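PDB 4GEW: 5'-tyrosyl-DNA phosphodiesterase from Caenorhabditis elegans, which belongs to the endonuclease/exonuclease/phosphatase family of DNase I-like fold and also carries a UBA-like domain. Local coordinates for residues 304-309 with 316-321. Sequence-based numbering, arbitrary orientation.
Sequences DTFKND and GAKMRF
Thr305 and Ala317 close the end of a short antiparallel strand pair at the surface of the endonuclease/exonuclease/phosphatase fold. Strand 303-304 meets the start of strand 318-327 here, and a surface loop joins the two. Asp304 and Lys318 form a non-hydrogen-bonded pair, with their CA atoms 4.2 Å apart. The pairing continues on the strand side through backbone bonds of Met319 with Thr302 and Trp303.

Two hydrogen bonds tie Thr305 to Ala317. Thr305 N donates to Ala317 O at 2.9 Å, with a C=O...N angle of 172°. In return, Ala317 N donates to Thr305 OG1 at 2.7 Å, so a side-chain hydroxyl takes the place of a backbone acceptor. Thr305 chi1 of 66° tucks OG1 in over the backbone, where it faces Ala317 N.

The side chains of Asp304 and Lys318 run alongside each other from the same face of the sheet. Asp304 OD1 comes to 3.7 Å from Lys318 CB. The Lys318 chain runs on extended, and its NZ stays 5.6 Å from Asp304 OD2. The two groups, probably oppositely charged, are not in contact. Asp304 OD1 also accepts from Phe306 N, which makes an Asx turn. This bond reaches the anti side of the carboxylate, 32° out of its plane. Asp304 O accepts from both Lys307 N and Asn308 N as the chain bends away.

The second subunit, another copy of the protein, covers part of segment 316-321: its Ile27 packs on Ala317 and its Ser23 on Lys318. On the loop side, Gly316 CA sits over the centre of one face of the Phe306 ring, 3.5 Å above its plane. This is a CH-pi contact, with Gly316 CA 3.6 Å from the Phe306 ring centroid.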
ATOM      1  N   ASP A 304     -33.570 -11.210 -14.404  1.00 51.03           N
ATOM      2  CA  ASP A 304     -34.956 -10.788 -14.208  1.00 53.80           C
ATOM      3  C   ASP A 304     -35.916 -11.748 -14.912  1.00 53.69           C
ATOM      4  O   ASP A 304     -36.108 -11.658 -16.125  1.00 53.53           O
ATOM      5  CB  ASP A 304     -35.127  -9.366 -14.775  1.00 52.44           C
ATOM      6  CG  ASP A 304     -36.488  -8.757 -14.471  1.00 60.04           C
ATOM      7  OD1 ASP A 304     -37.389  -9.481 -14.007  1.00 64.76           O
ATOM      8  OD2 ASP A 304     -36.662  -7.542 -14.706  1.00 60.65           O
ATOM      9  N   THR A 305     -36.531 -12.652 -14.153  1.00 50.62           N
ATOM     10  CA  THR A 305     -37.428 -13.645 -14.740  1.00 55.35           C
ATOM     11  C   THR A 305     -38.813 -13.082 -15.055  1.00 56.06           C
ATOM     12  O   THR A 305     -39.625 -13.757 -15.691  1.00 55.13           O
ATOM     13  CB  THR A 305     -37.582 -14.897 -13.847  1.00 55.85           C
ATOM     14  OG1 THR A 305     -38.251 -14.538 -12.632  1.00 55.02           O
ATOM     15  CG2 THR A 305     -36.219 -15.499 -13.528  1.00 56.14           C
ATOM     16  N   PHE A 306     -39.085 -11.863 -14.593  1.00 54.66           N
ATOM     17  CA  PHE A 306     -40.297 -11.139 -14.986  1.00 56.26           C
ATOM     18  C   PHE A 306     -40.199 -10.738 -16.459  1.00 57.10           C
ATOM     19  O   PHE A 306     -41.211 -10.642 -17.154  1.00 60.10           O
ATOM     20  CB  PHE A 306     -40.467  -9.856 -14.159  1.00 54.79           C
ATOM     21  CG  PHE A 306     -40.871 -10.084 -12.726  1.00 54.25           C
ATOM     22  CD1 PHE A 306     -39.930 -10.036 -11.711  1.00 53.24           C
ATOM     23  CD2 PHE A 306     -42.196 -10.314 -12.391  1.00 55.25           C
ATOM     24  CE1 PHE A 306     -40.304 -10.224 -10.385  1.00 48.19           C
ATOM     25  CE2 PHE A 306     -42.572 -10.509 -11.071  1.00 56.64           C
ATOM     26  CZ  PHE A 306     -41.622 -10.460 -10.069  1.00 53.20           C
ATOM     27  N   LYS A 307     -38.971 -10.492 -16.919  1.00 53.27           N
ATOM     28  CA  LYS A 307     -38.724  -9.951 -18.256  1.00 59.42           C
ATOM     29  C   LYS A 307     -37.962 -10.924 -19.154  1.00 59.12           C
ATOM     30  O   LYS A 307     -38.038 -10.841 -20.377  1.00 61.12           O
ATOM     31  CB  LYS A 307     -37.949  -8.631 -18.157  1.00 61.78           C
ATOM     32  CG  LYS A 307     -38.779  -7.450 -17.692  1.00 67.77           C
ATOM     33  CD  LYS A 307     -39.711  -6.988 -18.796  1.00 78.60           C
ATOM     34  CE  LYS A 307     -40.570  -5.816 -18.349  1.00 89.08           C
ATOM     35  NZ  LYS A 307     -41.543  -6.211 -17.293  1.00 92.14           N
ATOM     36  N   ASN A 308     -37.215 -11.832 -18.539  1.00 56.07           N
ATOM     37  CA  ASN A 308     -36.481 -12.857 -19.267  1.00 55.50           C
ATOM     38  C   ASN A 308     -37.091 -14.225 -18.963  1.00 57.32           C
ATOM     39  O   ASN A 308     -37.056 -14.685 -17.819  1.00 53.62           O
ATOM     40  CB  ASN A 308     -34.999 -12.822 -18.870  1.00 53.64           C
ATOM     41  CG  ASN A 308     -34.133 -13.717 -19.735  1.00 53.58           C
ATOM     42  OD1 ASN A 308     -34.485 -14.858 -20.013  1.00 58.79           O
ATOM     43  ND2 ASN A 308     -32.990 -13.196 -20.169  1.00 50.62           N
ATOM     44  N   ASP A 309     -37.655 -14.872 -19.982  1.00 57.16           N
ATOM     45  CA  ASP A 309     -38.318 -16.157 -19.775  1.00 58.31           C
ATOM     46  C   ASP A 309     -37.477 -17.370 -20.157  1.00 58.88           C
ATOM     47  O   ASP A 309     -38.018 -18.463 -20.329  1.00 62.99           O
ATOM     48  CB  ASP A 309     -39.686 -16.217 -20.475  1.00 56.30           C
ATOM     49  CG  ASP A 309     -39.614 -15.849 -21.948  1.00 63.53           C
ATOM     50  OD1 ASP A 309     -38.518 -15.938 -22.553  1.00 62.60           O
ATOM     51  OD2 ASP A 309     -40.668 -15.467 -22.504  1.00 67.56           O
ATOM     52  N   GLY A 316     -42.176 -14.550 -10.376  1.00 58.49           N
ATOM     53  CA  GLY A 316     -41.018 -13.862 -10.907  1.00 55.41           C
ATOM     54  C   GLY A 316     -39.995 -13.594  -9.822  1.00 56.37           C
ATOM     55  O   GLY A 316     -40.331 -13.525  -8.637  1.00 59.12           O
ATOM     56  N   ALA A 317     -38.740 -13.461 -10.233  1.00 52.23           N
ATOM     57  CA  ALA A 317     -37.655 -13.103  -9.335  1.00 48.81           C
ATOM     58  C   ALA A 317     -36.755 -12.143 -10.096  1.00 49.43           C
ATOM     59  O   ALA A 317     -36.722 -12.187 -11.323  1.00 54.04           O
ATOM     60  CB  ALA A 317     -36.881 -14.337  -8.936  1.00 47.97           C
ATOM     61  N   LYS A 318     -36.036 -11.280  -9.381  1.00 48.56           N
ATOM     62  CA  LYS A 318     -35.100 -10.356 -10.022  1.00 49.60           C
ATOM     63  C   LYS A 318     -34.010  -9.866  -9.071  1.00 51.40           C
ATOM     64  O   LYS A 318     -34.270  -9.571  -7.905  1.00 53.17           O
ATOM     65  CB  LYS A 318     -35.831  -9.175 -10.676  1.00 49.98           C
ATOM     66  CG  LYS A 318     -36.627  -8.303  -9.723  1.00 54.57           C
ATOM     67  CD  LYS A 318     -37.253  -7.111 -10.449  1.00 54.67           C
ATOM     68  CE  LYS A 318     -38.136  -6.311  -9.510  1.00 57.62           C
ATOM     69  NZ  LYS A 318     -38.737  -5.113 -10.158  1.00 59.74           N
ATOM     70  N   MET A 319     -32.786  -9.781  -9.585  1.00 51.40           N
ATOM     71  CA  MET A 319     -31.613  -9.499  -8.764  1.00 52.18           C
ATOM     72  C   MET A 319     -30.553  -8.719  -9.550  1.00 51.94           C
ATOM     73  O   MET A 319     -30.478  -8.820 -10.778  1.00 52.01           O
ATOM     74  CB  MET A 319     -31.006 -10.815  -8.259  1.00 52.68           C
ATOM     75  CG  MET A 319     -31.808 -11.521  -7.162  1.00 58.01           C
ATOM     76  SD  MET A 319     -31.543 -10.753  -5.549  1.00 67.63           S
ATOM     77  CE  MET A 319     -32.711 -11.638  -4.532  1.00 67.61           C
ATOM     78  N   ARG A 320     -29.744  -7.938  -8.839  1.00 44.07           N
ATOM     79  CA  ARG A 320     -28.573  -7.314  -9.446  1.00 46.67           C
ATOM     80  C   ARG A 320     -27.364  -8.210  -9.191  1.00 49.71           C
ATOM     81  O   ARG A 320     -26.479  -7.886  -8.392  1.00 52.86           O
ATOM     82  CB  ARG A 320     -28.344  -5.891  -8.911  1.00 46.94           C
ATOM     83  CG  ARG A 320     -27.282  -5.103  -9.693  1.00 47.06           C
ATOM     84  CD  ARG A 320     -27.399  -3.592  -9.496  1.00 46.33           C
ATOM     85  NE  ARG A 320     -26.971  -3.130  -8.173  1.00 48.48           N
ATOM     86  CZ  ARG A 320     -25.722  -2.767  -7.874  1.00 48.33           C
ATOM     87  NH1 ARG A 320     -24.769  -2.830  -8.794  1.00 46.20           N
ATOM     88  NH2 ARG A 320     -25.424  -2.343  -6.653  1.00 48.02           N
ATOM     89  N   PHE A 321     -27.358  -9.357  -9.861  1.00 50.71           N
ATOM     90  CA  PHE A 321     -26.336 -10.381  -9.659  1.00 49.25           C
ATOM     91  C   PHE A 321     -24.998  -9.948 -10.258  1.00 52.76           C
ATOM     92  O   PHE A 321     -23.929 -10.250  -9.720  1.00 51.69           O
ATOM     93  CB  PHE A 321     -26.785 -11.692 -10.307  1.00 45.87           C
ATOM     94  CG  PHE A 321     -27.700 -12.530  -9.442  1.00 49.66           C
ATOM     95  CD1 PHE A 321     -27.801 -12.296  -8.079  1.00 50.80           C
ATOM     96  CD2 PHE A 321     -28.442 -13.558  -9.998  1.00 49.32           C
ATOM     97  CE1 PHE A 321     -28.627 -13.072  -7.283  1.00 56.84           C
ATOM     98  CE2 PHE A 321     -29.272 -14.341  -9.210  1.00 56.86           C
ATOM     99  CZ  PHE A 321     -29.366 -14.097  -7.849  1.00 58.38           C
TER